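Local coordinates for protein sialidase B (Streptococcus pneumoniae serotype 4, PDB 4XJW) that cleaves terminal sialic acid residues from alpha-2,3-, alpha-2,6- and alpha-2,8-linked glycoconjugates, and acts as an intramolecular trans-sialidase, at residues Met258-Tyr263 with Ile281-Phe287; Leu379-Tyr384 with Met404-Asp410; Leu23-Ser28 with Ser171-Lys175; Lys15-Ser20 with Asp146-Leu150. The protein carries 1 engineered substitution. One frame throughout, in Å; residues are numbered along the deposited sequence.

Interaction 1: Met258-Tyr263 with Ile281-Phe287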
loop_
_atom_site.group_PDB
_atom_site.type_symbol
_atom_site.label_atom_id
_atom_site.label_comp_id
_atom_site.label_asym_id
_atom_site.label_seq_id
_atom_site.Cartn_x
_atom_site.Cartn_y
_atom_site.Cartn_z
ATOM N N MET A 258 -12.266 -2.794 10.152
ATOM C CA MET A 258 -13.434 -2.028 9.707
ATOM C C MET A 258 -13.803 -2.494 8.315
ATOM O O MET A 258 -12.940 -2.597 7.435
ATOM C CB MET A 258 -13.142 -0.518 9.671
ATOM C CG MET A 258 -12.831 0.100 11.026
ATOM S SD MET A 258 -12.662 1.890 10.913
ATOM C CE MET A 258 -12.146 2.261 12.589
ATOM N N LYS A 259 -15.085 -2.772 8.107
ATOM C CA LYS A 259 -15.540 -3.246 6.812
ATOM C C LYS A 259 -16.968 -2.811 6.546
ATOM O O LYS A 259 -17.750 -2.571 7.479
ATOM C CB LYS A 259 -15.460 -4.764 6.745
ATOM C CG LYS A 259 -16.522 -5.435 7.592
ATOM C CD LYS A 259 -16.520 -6.935 7.402
ATOM C CE LYS A 259 -16.551 -7.252 5.930
ATOM N NZ LYS A 259 -16.614 -8.711 5.641
ATOM N N PHE A 260 -17.288 -2.695 5.260
ATOM C CA PHE A 260 -18.644 -2.468 4.789
ATOM C C PHE A 260 -19.011 -3.596 3.844
ATOM O O PHE A 260 -18.135 -4.211 3.228
ATOM C CB PHE A 260 -18.736 -1.159 4.008
ATOM C CG PHE A 260 -18.806 0.066 4.863
ATOM C CD1 PHE A 260 -19.736 0.170 5.888
ATOM C CD2 PHE A 260 -17.949 1.136 4.627
ATOM C CE1 PHE A 260 -19.821 1.331 6.658
ATOM C CE2 PHE A 260 -18.025 2.291 5.401
ATOM C CZ PHE A 260 -18.957 2.382 6.413
ATOM N N ASN A 261 -20.309 -3.856 3.716
ATOM C CA ASN A 261 -20.769 -4.994 2.927
ATOM C C ASN A 261 -21.728 -4.626 1.810
ATOM O O ASN A 261 -22.371 -5.505 1.213
ATOM C CB ASN A 261 -21.377 -6.059 3.837
ATOM C CG ASN A 261 -20.324 -6.762 4.675
ATOM O OD1 ASN A 261 -19.267 -7.144 4.167
ATOM N ND2 ASN A 261 -20.592 -6.908 5.959
ATOM N N ASP A 262 -21.801 -3.332 1.510
ATOM C CA ASP A 262 -22.623 -2.868 0.404
ATOM C C ASP A 262 -22.106 -3.371 -0.950
ATOM O O ASP A 262 -22.889 -3.570 -1.882
ATOM C CB ASP A 262 -22.787 -1.336 0.417
ATOM C CG ASP A 262 -21.465 -0.573 0.577
ATOM O OD1 ASP A 262 -20.581 -1.014 1.348
ATOM O OD2 ASP A 262 -21.341 0.510 -0.040
ATOM N N TYR A 263 -20.794 -3.573 -1.051
ATOM C CA TYR A 263 -20.194 -4.228 -2.207
ATOM C C TYR A 263 -19.478 -5.508 -1.793
ATOM O O TYR A 263 -18.899 -5.576 -0.702
ATOM C CB TYR A 263 -19.211 -3.288 -2.900
ATOM C CG TYR A 263 -19.862 -2.310 -3.845
ATOM C CD1 TYR A 263 -20.802 -1.392 -3.384
ATOM C CD2 TYR A 263 -19.541 -2.302 -5.187
ATOM C CE1 TYR A 263 -21.405 -0.481 -4.237
ATOM C CE2 TYR A 263 -20.136 -1.380 -6.067
ATOM C CZ TYR A 263 -21.070 -0.482 -5.576
ATOM O OH TYR A 263 -21.681 0.419 -6.422
ATOM N N ILE A 281 -14.489 2.387 -8.615
ATOM C CA ILE A 281 -15.745 1.963 -8.020
ATOM C C ILE A 281 -16.398 3.190 -7.399
ATOM O O ILE A 281 -15.810 3.852 -6.548
ATOM C CB ILE A 281 -15.547 0.886 -6.940
ATOM C CG1 ILE A 281 -14.868 -0.357 -7.524
ATOM C CG2 ILE A 281 -16.906 0.532 -6.304
ATOM C CD1 ILE A 281 -14.677 -1.517 -6.523
ATOM N N SER A 282 -17.605 3.507 -7.844
ATOM C CA SER A 282 -18.178 4.813 -7.551
ATOM C C SER A 282 -19.432 4.815 -6.689
ATOM O O SER A 282 -19.934 5.885 -6.348
ATOM C CB SER A 282 -18.432 5.577 -8.851
ATOM O OG SER A 282 -17.224 5.824 -9.540
ATOM N N GLY A 283 -19.930 3.635 -6.322
ATOM C CA GLY A 283 -21.118 3.550 -5.490
ATOM C C GLY A 283 -20.922 2.885 -4.135
ATOM O O GLY A 283 -21.899 2.620 -3.432
ATOM N N SER A 284 -19.667 2.638 -3.761
ATOM C CA SER A 284 -19.336 1.924 -2.524
ATOM C C SER A 284 -18.909 2.839 -1.398
ATOM O O SER A 284 -18.241 3.853 -1.616
ATOM C CB SER A 284 -18.213 0.922 -2.780
ATOM O OG SER A 284 -17.877 0.215 -1.592
ATOM N N ALA A 285 -19.295 2.470 -0.179
ATOM C CA ALA A 285 -18.722 3.089 1.018
ATOM C C ALA A 285 -17.306 2.532 1.204
ATOM O O ALA A 285 -16.962 1.475 0.661
ATOM C CB ALA A 285 -19.597 2.801 2.228
ATOM N N SER A 286 -16.470 3.244 1.951
ATOM C CA SER A 286 -15.110 2.778 2.167
ATOM C C SER A 286 -14.513 3.329 3.454
ATOM O O SER A 286 -15.016 4.293 4.034
ATOM C CB SER A 286 -14.211 3.129 0.978
ATOM O OG SER A 286 -14.130 4.546 0.798
ATOM N N PHE A 287 -13.434 2.688 3.895
ATOM C CA PHE A 287 -12.578 3.239 4.942
ATOM C C PHE A 287 -11.238 3.528 4.304
ATOM O O PHE A 287 -10.875 2.897 3.319
ATOM C CB PHE A 287 -12.388 2.254 6.094
ATOM C CG PHE A 287 -13.676 1.819 6.741
ATOM C CD1 PHE A 287 -14.360 0.699 6.268
ATOM C CD2 PHE A 287 -14.191 2.512 7.831
ATOM C CE1 PHE A 287 -15.544 0.286 6.875
ATOM C CE2 PHE A 287 -15.382 2.115 8.437
ATOM C CZ PHE A 287 -16.059 0.999 7.948
HETATM O O HOH W 1 -18.482 -2.009 0.074
HETATM O O HOH W 2 -23.389 1.561 -1.392
#

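Interaction 2: Leu379-Tyr384 with Met404-Asp410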
loop_
_atom_site.group_PDB
_atom_site.type_symbol
_atom_site.label_atom_id
_atom_site.label_comp_id
_atom_site.label_asym_id
_atom_site.label_seq_id
_atom_site.Cartn_x
_atom_site.Cartn_y
_atom_site.Cartn_z
ATOM N N LEU A 379 -33.710 -3.818 8.398
ATOM C CA LEU A 379 -33.925 -3.584 6.978
ATOM C C LEU A 379 -32.698 -4.060 6.211
ATOM O O LEU A 379 -31.596 -4.124 6.768
ATOM C CB LEU A 379 -34.194 -2.110 6.690
ATOM C CG LEU A 379 -35.460 -1.525 7.299
ATOM C CD1 LEU A 379 -35.770 -0.172 6.675
ATOM C CD2 LEU A 379 -36.624 -2.489 7.133
ATOM N N THR A 380 -32.891 -4.396 4.940
ATOM C CA THR A 380 -31.793 -4.844 4.089
ATOM C C THR A 380 -31.695 -4.025 2.804
ATOM O O THR A 380 -32.649 -3.351 2.410
ATOM C CB THR A 380 -31.940 -6.339 3.703
ATOM O OG1 THR A 380 -33.137 -6.532 2.938
ATOM C CG2 THR A 380 -31.983 -7.222 4.939
ATOM N N VAL A 381 -30.525 -4.081 2.172
ATOM C CA VAL A 381 -30.353 -3.637 0.792
ATOM C C VAL A 381 -29.773 -4.796 -0.017
ATOM O O VAL A 381 -29.336 -5.801 0.564
ATOM C CB VAL A 381 -29.401 -2.434 0.699
ATOM C CG1 VAL A 381 -29.935 -1.276 1.533
ATOM C CG2 VAL A 381 -28.006 -2.823 1.162
ATOM N N GLU A 382 -29.772 -4.657 -1.339
ATOM C CA GLU A 382 -29.142 -5.652 -2.207
ATOM C C GLU A 382 -27.698 -5.246 -2.472
ATOM O O GLU A 382 -27.413 -4.089 -2.784
ATOM C CB GLU A 382 -29.904 -5.802 -3.523
ATOM C CG GLU A 382 -29.414 -6.962 -4.387
ATOM C CD GLU A 382 -30.241 -7.133 -5.652
ATOM O OE1 GLU A 382 -31.237 -6.396 -5.810
ATOM O OE2 GLU A 382 -29.880 -7.989 -6.484
ATOM N N GLN A 383 -26.790 -6.207 -2.316
ATOM C CA GLN A 383 -25.358 -5.975 -2.501
ATOM C C GLN A 383 -24.994 -5.765 -3.979
ATOM O O GLN A 383 -25.702 -6.233 -4.877
ATOM C CB GLN A 383 -24.584 -7.158 -1.911
ATOM C CG GLN A 383 -23.069 -6.952 -1.782
ATOM C CD GLN A 383 -22.355 -8.191 -1.266
ATOM O OE1 GLN A 383 -22.263 -9.202 -1.962
ATOM N NE2 GLN A 383 -21.848 -8.116 -0.040
ATOM N N TYR A 384 -23.898 -5.044 -4.225
ATOM C CA TYR A 384 -23.367 -4.857 -5.571
ATOM C C TYR A 384 -22.107 -5.680 -5.792
ATOM O O TYR A 384 -21.366 -5.962 -4.848
ATOM C CB TYR A 384 -22.994 -3.397 -5.807
ATOM C CG TYR A 384 -24.151 -2.425 -5.855
ATOM C CD1 TYR A 384 -24.648 -1.850 -4.690
ATOM C CD2 TYR A 384 -24.720 -2.050 -7.068
ATOM C CE1 TYR A 384 -25.694 -0.941 -4.730
ATOM C CE2 TYR A 384 -25.762 -1.145 -7.114
ATOM C CZ TYR A 384 -26.244 -0.593 -5.947
ATOM O OH TYR A 384 -27.286 0.312 -5.991
ATOM N N MET A 404 -29.028 -2.987 5.939
ATOM C CA MET A 404 -29.027 -1.616 5.442
ATOM C C MET A 404 -28.202 -0.747 6.372
ATOM O O MET A 404 -28.479 -0.675 7.565
ATOM C CB MET A 404 -30.460 -1.080 5.360
ATOM C CG MET A 404 -30.575 0.389 4.950
ATOM S SD MET A 404 -32.297 0.918 4.979
ATOM C CE MET A 404 -32.945 -0.045 3.610
ATOM N N ASN A 405 -27.190 -0.087 5.816
ATOM C CA ASN A 405 -26.296 0.767 6.594
ATOM C C ASN A 405 -26.441 2.213 6.128
ATOM O O ASN A 405 -26.563 2.476 4.929
ATOM C CB ASN A 405 -24.853 0.276 6.424
ATOM C CG ASN A 405 -23.889 0.926 7.393
ATOM O OD1 ASN A 405 -23.656 2.126 7.338
ATOM N ND2 ASN A 405 -23.308 0.126 8.275
ATOM N N VAL A 406 -26.407 3.157 7.069
ATOM C CA VAL A 406 -26.619 4.561 6.732
ATOM C C VAL A 406 -25.501 5.149 5.866
ATOM O O VAL A 406 -25.644 6.245 5.327
ATOM C CB VAL A 406 -26.834 5.447 7.984
ATOM C CG1 VAL A 406 -28.086 5.026 8.730
ATOM C CG2 VAL A 406 -25.601 5.414 8.893
ATOM N N PHE A 407 -24.396 4.416 5.733
ATOM C CA PHE A 407 -23.303 4.826 4.856
ATOM C C PHE A 407 -23.450 4.326 3.411
ATOM O O PHE A 407 -22.608 4.620 2.555
ATOM C CB PHE A 407 -21.965 4.362 5.452
ATOM C CG PHE A 407 -21.477 5.233 6.581
ATOM C CD1 PHE A 407 -21.885 4.994 7.886
ATOM C CD2 PHE A 407 -20.619 6.294 6.329
ATOM C CE1 PHE A 407 -21.436 5.803 8.925
ATOM C CE2 PHE A 407 -20.176 7.118 7.364
ATOM C CZ PHE A 407 -20.579 6.863 8.652
ATOM N N TYR A 408 -24.534 3.604 3.132
ATOM C CA TYR A 408 -24.701 2.941 1.841
ATOM C C TYR A 408 -25.532 3.752 0.852
ATOM O O TYR A 408 -26.389 4.548 1.245
ATOM C CB TYR A 408 -25.378 1.579 1.996
ATOM C CG TYR A 408 -24.601 0.515 2.734
ATOM C CD1 TYR A 408 -23.298 0.727 3.170
ATOM C CD2 TYR A 408 -25.185 -0.718 2.983
ATOM C CE1 TYR A 408 -22.600 -0.278 3.842
ATOM C CE2 TYR A 408 -24.504 -1.711 3.647
ATOM C CZ TYR A 408 -23.219 -1.491 4.079
ATOM O OH TYR A 408 -22.574 -2.517 4.748
ATOM N N LYS A 409 -25.294 3.502 -0.428
ATOM C CA LYS A 409 -26.005 4.193 -1.505
ATOM C C LYS A 409 -27.495 3.847 -1.487
ATOM O O LYS A 409 -28.336 4.705 -1.741
ATOM C CB LYS A 409 -25.393 3.809 -2.849
ATOM C CG LYS A 409 -26.160 4.310 -4.067
ATOM C CD LYS A 409 -25.457 3.863 -5.336
ATOM C CE LYS A 409 -26.189 4.332 -6.579
ATOM N NZ LYS A 409 -25.499 3.896 -7.829
ATOM N N ASP A 410 -27.815 2.602 -1.146
ATOM C CA ASP A 410 -29.192 2.113 -1.228
ATOM C C ASP A 410 -30.016 2.311 0.050
ATOM O O ASP A 410 -31.168 1.869 0.123
ATOM C CB ASP A 410 -29.212 0.626 -1.610
ATOM C CG ASP A 410 -28.764 0.368 -3.041
ATOM O OD1 ASP A 410 -28.325 1.309 -3.736
ATOM O OD2 ASP A 410 -28.846 -0.812 -3.460
HETATM O O HOH W 3 -30.937 -2.387 -2.717
#

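Interaction 3: Leu23-Ser28 with Ser171-Lys175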
loop_
_atom_site.group_PDB
_atom_site.type_symbol
_atom_site.label_atom_id
_atom_site.label_comp_id
_atom_site.label_asym_id
_atom_site.label_seq_id
_atom_site.Cartn_x
_atom_site.Cartn_y
_atom_site.Cartn_z
ATOM N N LEU A 23 21.904 -24.772 -26.197
ATOM C CA LEU A 23 20.477 -24.563 -25.982
ATOM C C LEU A 23 19.589 -24.809 -27.209
ATOM O O LEU A 23 18.553 -25.460 -27.106
ATOM C CB LEU A 23 20.258 -23.148 -25.416
ATOM C CG LEU A 23 18.871 -22.720 -24.936
ATOM C CD1 LEU A 23 18.231 -23.823 -24.119
ATOM C CD2 LEU A 23 18.976 -21.441 -24.119
ATOM N N LEU A 24 19.995 -24.313 -28.376
ATOM C CA LEU A 24 19.089 -24.284 -29.527
ATOM C C LEU A 24 18.602 -25.641 -30.051
ATOM O O LEU A 24 17.445 -25.775 -30.458
ATOM C CB LEU A 24 19.671 -23.437 -30.662
ATOM C CG LEU A 24 19.793 -21.965 -30.291
ATOM C CD1 LEU A 24 20.424 -21.184 -31.417
ATOM C CD2 LEU A 24 18.430 -21.401 -29.945
ATOM N N ASP A 25 19.471 -26.644 -30.045
ATOM C CA ASP A 25 19.055 -27.973 -30.489
ATOM C C ASP A 25 18.135 -28.657 -29.471
ATOM O O ASP A 25 17.386 -29.578 -29.810
ATOM C CB ASP A 25 20.269 -28.847 -30.814
ATOM C CG ASP A 25 21.497 -28.482 -29.995
ATOM O OD1 ASP A 25 21.350 -28.113 -28.804
ATOM O OD2 ASP A 25 22.620 -28.568 -30.546
ATOM N N LYS A 26 18.185 -28.188 -28.227
ATOM C CA LYS A 26 17.406 -28.782 -27.146
ATOM C C LYS A 26 15.990 -28.222 -27.084
ATOM O O LYS A 26 15.096 -28.856 -26.524
ATOM C CB LYS A 26 18.090 -28.529 -25.803
ATOM C CG LYS A 26 19.606 -28.384 -25.878
ATOM C CD LYS A 26 20.275 -29.722 -26.139
ATOM C CE LYS A 26 21.664 -29.790 -25.498
ATOM N NZ LYS A 26 22.671 -28.932 -26.193
ATOM N N LEU A 27 15.791 -27.021 -27.627
ATOM C CA LEU A 27 14.471 -26.401 -27.592
ATOM C C LEU A 27 13.484 -27.233 -28.391
ATOM O O LEU A 27 13.698 -27.490 -29.573
ATOM C CB LEU A 27 14.516 -24.952 -28.101
ATOM C CG LEU A 27 15.005 -23.965 -27.041
ATOM C CD1 LEU A 27 15.261 -22.589 -27.627
ATOM C CD2 LEU A 27 14.021 -23.882 -25.878
ATOM N N SER A 28 12.404 -27.651 -27.737
ATOM C CA SER A 28 11.485 -28.624 -28.308
ATOM C C SER A 28 10.063 -28.411 -27.808
ATOM O O SER A 28 9.846 -28.210 -26.612
ATOM C CB SER A 28 11.952 -30.033 -27.941
ATOM O OG SER A 28 13.281 -30.244 -28.360
ATOM N N SER A 171 18.020 -21.808 -15.921
ATOM C CA SER A 171 17.550 -23.124 -16.344
ATOM C C SER A 171 16.412 -22.971 -17.350
ATOM O O SER A 171 15.602 -22.054 -17.237
ATOM C CB SER A 171 17.068 -23.934 -15.137
ATOM O OG SER A 171 18.055 -24.000 -14.131
ATOM N N LEU A 172 16.350 -23.875 -18.325
ATOM C CA LEU A 172 15.286 -23.870 -19.330
ATOM C C LEU A 172 14.622 -25.246 -19.310
ATOM O O LEU A 172 15.308 -26.269 -19.264
ATOM C CB LEU A 172 15.878 -23.589 -20.715
ATOM C CG LEU A 172 15.102 -23.195 -21.982
ATOM C CD1 LEU A 172 13.879 -24.068 -22.261
ATOM C CD2 LEU A 172 14.732 -21.718 -21.970
ATOM N N PHE A 173 13.295 -25.269 -19.349
ATOM C CA PHE A 173 12.534 -26.514 -19.380
ATOM C C PHE A 173 11.601 -26.544 -20.586
ATOM O O PHE A 173 10.984 -25.531 -20.916
ATOM C CB PHE A 173 11.700 -26.670 -18.109
ATOM C CG PHE A 173 12.481 -26.495 -16.842
ATOM C CD1 PHE A 173 12.745 -25.228 -16.340
ATOM C CD2 PHE A 173 12.963 -27.600 -16.153
ATOM C CE1 PHE A 173 13.464 -25.066 -15.170
ATOM C CE2 PHE A 173 13.685 -27.443 -14.984
ATOM C CZ PHE A 173 13.939 -26.175 -14.493
ATOM N N ASN A 174 11.496 -27.697 -21.246
ATOM C CA ASN A 174 10.534 -27.863 -22.336
ATOM C C ASN A 174 9.147 -28.259 -21.823
ATOM O O ASN A 174 8.545 -29.239 -22.270
ATOM C CB ASN A 174 11.047 -28.869 -23.373
ATOM C CG ASN A 174 12.152 -28.295 -24.250
ATOM O OD1 ASN A 174 12.124 -27.118 -24.624
ATOM N ND2 ASN A 174 13.121 -29.135 -24.607
ATOM N N LYS A 175 8.649 -27.472 -20.878
ATOM C CA LYS A 175 7.333 -27.667 -20.315
ATOM C C LYS A 175 6.894 -26.340 -19.703
ATOM O O LYS A 175 7.732 -25.531 -19.303
ATOM C CB LYS A 175 7.413 -28.741 -19.230
ATOM C CG LYS A 175 6.093 -29.108 -18.567
ATOM C CD LYS A 175 6.322 -30.135 -17.462
ATOM C CE LYS A 175 5.086 -30.296 -16.593
ATOM N NZ LYS A 175 5.358 -31.139 -15.389
#

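Interaction 4: Lys15-Ser20 with Asp146-Leu150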
loop_
_atom_site.group_PDB
_atom_site.type_symbol
_atom_site.label_atom_id
_atom_site.label_comp_id
_atom_site.label_asym_id
_atom_site.label_seq_id
_atom_site.Cartn_x
_atom_site.Cartn_y
_atom_site.Cartn_z
ATOM N N LYS A 15 28.304 -6.862 -22.432
ATOM C CA LYS A 15 28.815 -7.730 -23.481
ATOM C C LYS A 15 28.030 -9.028 -23.506
ATOM O O LYS A 15 28.000 -9.759 -22.517
ATOM C CB LYS A 15 30.301 -8.019 -23.251
ATOM C CG LYS A 15 30.912 -8.994 -24.245
ATOM C CD LYS A 15 32.384 -9.196 -23.940
ATOM C CE LYS A 15 33.064 -10.014 -25.019
ATOM N NZ LYS A 15 34.544 -9.982 -24.841
ATOM N N SER A 16 27.397 -9.306 -24.641
ATOM C CA SER A 16 26.560 -10.485 -24.784
ATOM C C SER A 16 27.363 -11.766 -24.597
ATOM O O SER A 16 28.554 -11.824 -24.912
ATOM C CB SER A 16 25.883 -10.501 -26.153
ATOM O OG SER A 16 26.832 -10.650 -27.186
ATOM N N ILE A 17 26.700 -12.785 -24.065
ATOM C CA ILE A 17 27.269 -14.117 -23.950
ATOM C C ILE A 17 26.412 -15.057 -24.794
ATOM O O ILE A 17 25.202 -15.142 -24.585
ATOM C CB ILE A 17 27.290 -14.577 -22.484
ATOM C CG1 ILE A 17 28.207 -13.665 -21.662
ATOM C CG2 ILE A 17 27.721 -16.039 -22.376
ATOM C CD1 ILE A 17 28.044 -13.790 -20.162
ATOM N N ASP A 18 27.036 -15.726 -25.764
ATOM C CA ASP A 18 26.352 -16.655 -26.655
ATOM C C ASP A 18 26.247 -18.010 -25.974
ATOM O O ASP A 18 27.257 -18.565 -25.538
ATOM C CB ASP A 18 27.152 -16.803 -27.960
ATOM C CG ASP A 18 26.341 -17.433 -29.086
ATOM O OD1 ASP A 18 25.203 -17.869 -28.831
ATOM O OD2 ASP A 18 26.849 -17.497 -30.231
ATOM N N ILE A 19 25.027 -18.536 -25.862
ATOM C CA ILE A 19 24.813 -19.886 -25.340
ATOM C C ILE A 19 24.057 -20.751 -26.354
ATOM O O ILE A 19 23.398 -21.732 -25.995
ATOM C CB ILE A 19 24.072 -19.876 -23.969
ATOM C CG1 ILE A 19 22.699 -19.200 -24.100
ATOM C CG2 ILE A 19 24.909 -19.175 -22.908
ATOM C CD1 ILE A 19 21.908 -19.162 -22.794
ATOM N N SER A 20 24.171 -20.378 -27.628
ATOM C CA SER A 20 23.449 -21.043 -28.711
ATOM C C SER A 20 23.690 -22.550 -28.790
ATOM O O SER A 20 22.742 -23.328 -28.885
ATOM C CB SER A 20 23.783 -20.396 -30.058
ATOM O OG SER A 20 23.366 -19.048 -30.096
ATOM N N ASP A 146 18.105 -18.516 -34.392
ATOM C CA ASP A 146 19.429 -19.112 -34.543
ATOM C C ASP A 146 20.425 -18.663 -33.476
ATOM O O ASP A 146 21.604 -19.010 -33.538
ATOM C CB ASP A 146 19.996 -18.842 -35.951
ATOM C CG ASP A 146 20.115 -17.353 -36.284
ATOM O OD1 ASP A 146 20.221 -16.504 -35.372
ATOM O OD2 ASP A 146 20.119 -17.028 -37.494
ATOM N N LYS A 147 19.954 -17.906 -32.489
ATOM C CA LYS A 147 20.832 -17.402 -31.439
ATOM C C LYS A 147 20.142 -17.409 -30.087
ATOM O O LYS A 147 18.983 -17.004 -29.983
ATOM C CB LYS A 147 21.253 -15.971 -31.736
ATOM C CG LYS A 147 22.256 -15.819 -32.849
ATOM C CD LYS A 147 23.617 -16.332 -32.434
ATOM C CE LYS A 147 24.677 -15.893 -33.435
ATOM N NZ LYS A 147 26.021 -16.402 -33.055
ATOM N N ALA A 148 20.860 -17.871 -29.063
ATOM C CA ALA A 148 20.424 -17.745 -27.674
ATOM C C ALA A 148 21.470 -16.911 -26.946
ATOM O O ALA A 148 22.668 -17.189 -27.041
ATOM C CB ALA A 148 20.273 -19.112 -27.030
ATOM N N THR A 149 21.029 -15.882 -26.228
ATOM C CA THR A 149 21.948 -14.879 -25.719
ATOM C C THR A 149 21.660 -14.516 -24.268
ATOM O O THR A 149 20.499 -14.446 -23.857
ATOM C CB THR A 149 21.854 -13.605 -26.569
ATOM O OG1 THR A 149 21.908 -13.956 -27.955
ATOM C CG2 THR A 149 22.994 -12.642 -26.251
ATOM N N LEU A 150 22.721 -14.298 -23.493
ATOM C CA LEU A 150 22.584 -13.689 -22.169
ATOM C C LEU A 150 23.106 -12.255 -22.177
ATOM O O LEU A 150 24.155 -11.971 -22.760
ATOM C CB LEU A 150 23.343 -14.501 -21.126
ATOM C CG LEU A 150 22.937 -15.961 -21.020
ATOM C CD1 LEU A 150 23.823 -16.672 -20.010
ATOM C CD2 LEU A 150 21.462 -16.066 -20.628
#

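Interaction 1: Met258-Tyr263 with Ile281-Phe287
Phe260 and Phe287 each set CG anti to their own carbonyl carbon (chi1 -79° and -58°), and the two rings meet as an offset stack, centroids 4.4 Å apart with planes nearly parallel. The pair lies inside the beta-propeller catalytic domain, where the loop that follows strand 255-256 runs back over the start of strand 286-294. Within the contact each ring has a neighbour over both faces. Ala285 CB presses on the Phe260 face turned from Phe287, 3.4 Å from Phe260 CD2, while Met258 CB stands 3.5 Å from the Phe287 centroid, almost on the ring normal, in a CH-pi contact. Met258 SD lies obliquely beside that ring as a Met-aromatic neighbour. Farther along, Ser284 CB sits over one face of the Tyr263 ring, whose OH bonds to Glu395. Asp262 supplies the direct polar link: Ala285 N donates to the syn lone pair of Asp262 OD2 at 2.8 Å, nearly straight at 174°. One water joins that OD2 to Gly283 O. A second water donates to Asp262 OD1 and Ser284 OG and accepts from Tyr263 N, its bond to Asp262 OD1 measuring 2.6 Å.

Interaction 2: Leu379-Tyr384 with Met404-Asp410
Two direct hydrogen bonds join the segment Leu379-Tyr384 to the loop Met404-Asp410. Met404 N donates to Leu379 O at 2.9 Å, from above the carbonyl plane, next to where strand 400-403 pairs with strand 377-387. At the other end Tyr384 OH donates to Asp410 OD1 at 2.7 Å on the syn lone pair; ring and carboxylate planes stand 64° apart, with that oxygen in the ring plane at its edge. A water bridges Asp410 OD2 to Glu382 N. Apolar contacts run between the two bonds. Met404 bends at chi3 (-68°), which folds CE back to 3.9 Å from Leu379 CB. Val381 CG1 packs against Met404 CG and against Asp410 CB, the latter at 3.7 Å, while Val381 CG2 reaches the edge of the Tyr408 ring. The loop's own shape comes from a type I turn, Asn405 to Tyr408, and an Asx turn in which Phe407 N donates to Asn405 OD1 at 2.9 Å. Both oxygens of Asp410 are engaged, OD2 also accepting from His397 NE2. Such bonding would be expected to favour an ionised carboxylate and to fix its rotation, tying the loop to this antiparallel sheet.

Interaction 3: Leu23-Ser28 with Ser171-Lys175
Asn174 turns its amide toward the backbone of Lys26-Ser28, gripping it at two points. Its ND2 donates to Lys26 O at 2.8 Å, with the acceptor 10° out of the amide plane, and its OD1 accepts from Ser28 N at 3.2 Å. The second bond is less well aimed: the N-H arrives above the carbonyl plane of the amide, with a C=O...N angle of only 98°. Lys26 O also accepts from Ser28 OG at 2.9 Å, which approaches from the opposite face to ND2, and so two donors hold this one carbonyl. Asn174 is the centre of an inverse gamma turn just beyond strand 166-173, and Gln32 NE2 provides a further donor to OD1.

Beneath the amide, Leu172 crosses both Leu23 and Leu27 at about a right angle. Leu23 CG lies anti to the backbone N (chi1 -173°), carrying CD1 to 3.8 Å from Leu172 CG, while Leu27 CD2 meets Leu172 CD1 at 3.6 Å. Strand 32-39 adds Val34 and Gln32 against Leu172. Leucines of a connecting segment, packed on a strand of one antiparallel sheet and touching Leu52 of the other, fit the concanavalin-like beta-sandwich of this N-terminal domain.

Interaction 4: Lys15-Ser20 with Asp146-Leu150
Ile19 and Leu150 form the apolar centre, crossing at about a right angle with Ile19 CD1 3.8 Å from Leu150 CG. Ile19 CG1 lies between its backbone N and carbonyl carbon (chi1 60°), and it also rests against Ala148 CB. Ile17 and Leu150 share a sheet face, which Tyr10 of strand 5-13 helps to cover.

Around this centre runs the antiparallel ladder. Ile17 and Leu150 are a hydrogen-bonded pair: Leu150 N donates to Ile17 O at 2.8 Å, and Ile17 N returns a bond to Leu150 O at 3.0 Å, both in the carbonyl plane. Asp18 and Thr149 make the following non-hydrogen-bonded pair, and Ile19 N then donates to Ala148 O. Where the ladder ends, Ser20 OG replaces a backbone acceptor and accepts a hydrogen bond from Ala148 N at 3.0 Å, linking the end of outermost strand 17-18 to its neighbour 147-150.

At the polar edge, Lys147 NZ meets Asp18 OD2 in a 3.1 Å salt bridge, from above the carboxylate plane. Asp18 OD1 accepts from Ser20 N in an Asx turn. With one oxygen on the lysine and the other on this N-H, the carboxylate would be restrained in rotation and probably favoured in its ionised form.

The four contacts form two touching pairs. Interactions 1 and 2, with centres 10 Å apart, interlock in series along the chain: Tyr408 OH lies 2.8 Å from Asn261 N, and Gln383 NE2 2.9 Å from Asn261 O, while the Tyr263 and Tyr384 rings stack. Interactions 3 and 4, centres 14 Å apart, share the N-terminal domain, their segments alternating in the chain; Leu23 CD2 packs 3.9 Å from Ala148 CB. Interactions 1 and 4 lie on opposite sides of the chain's centre, about 41 Å apart at nearest atoms. Interaction 1 alone approaches the catalytic residues: the Ser286 side chain is about 8 Å from that of Asp232, the probable proton acceptor.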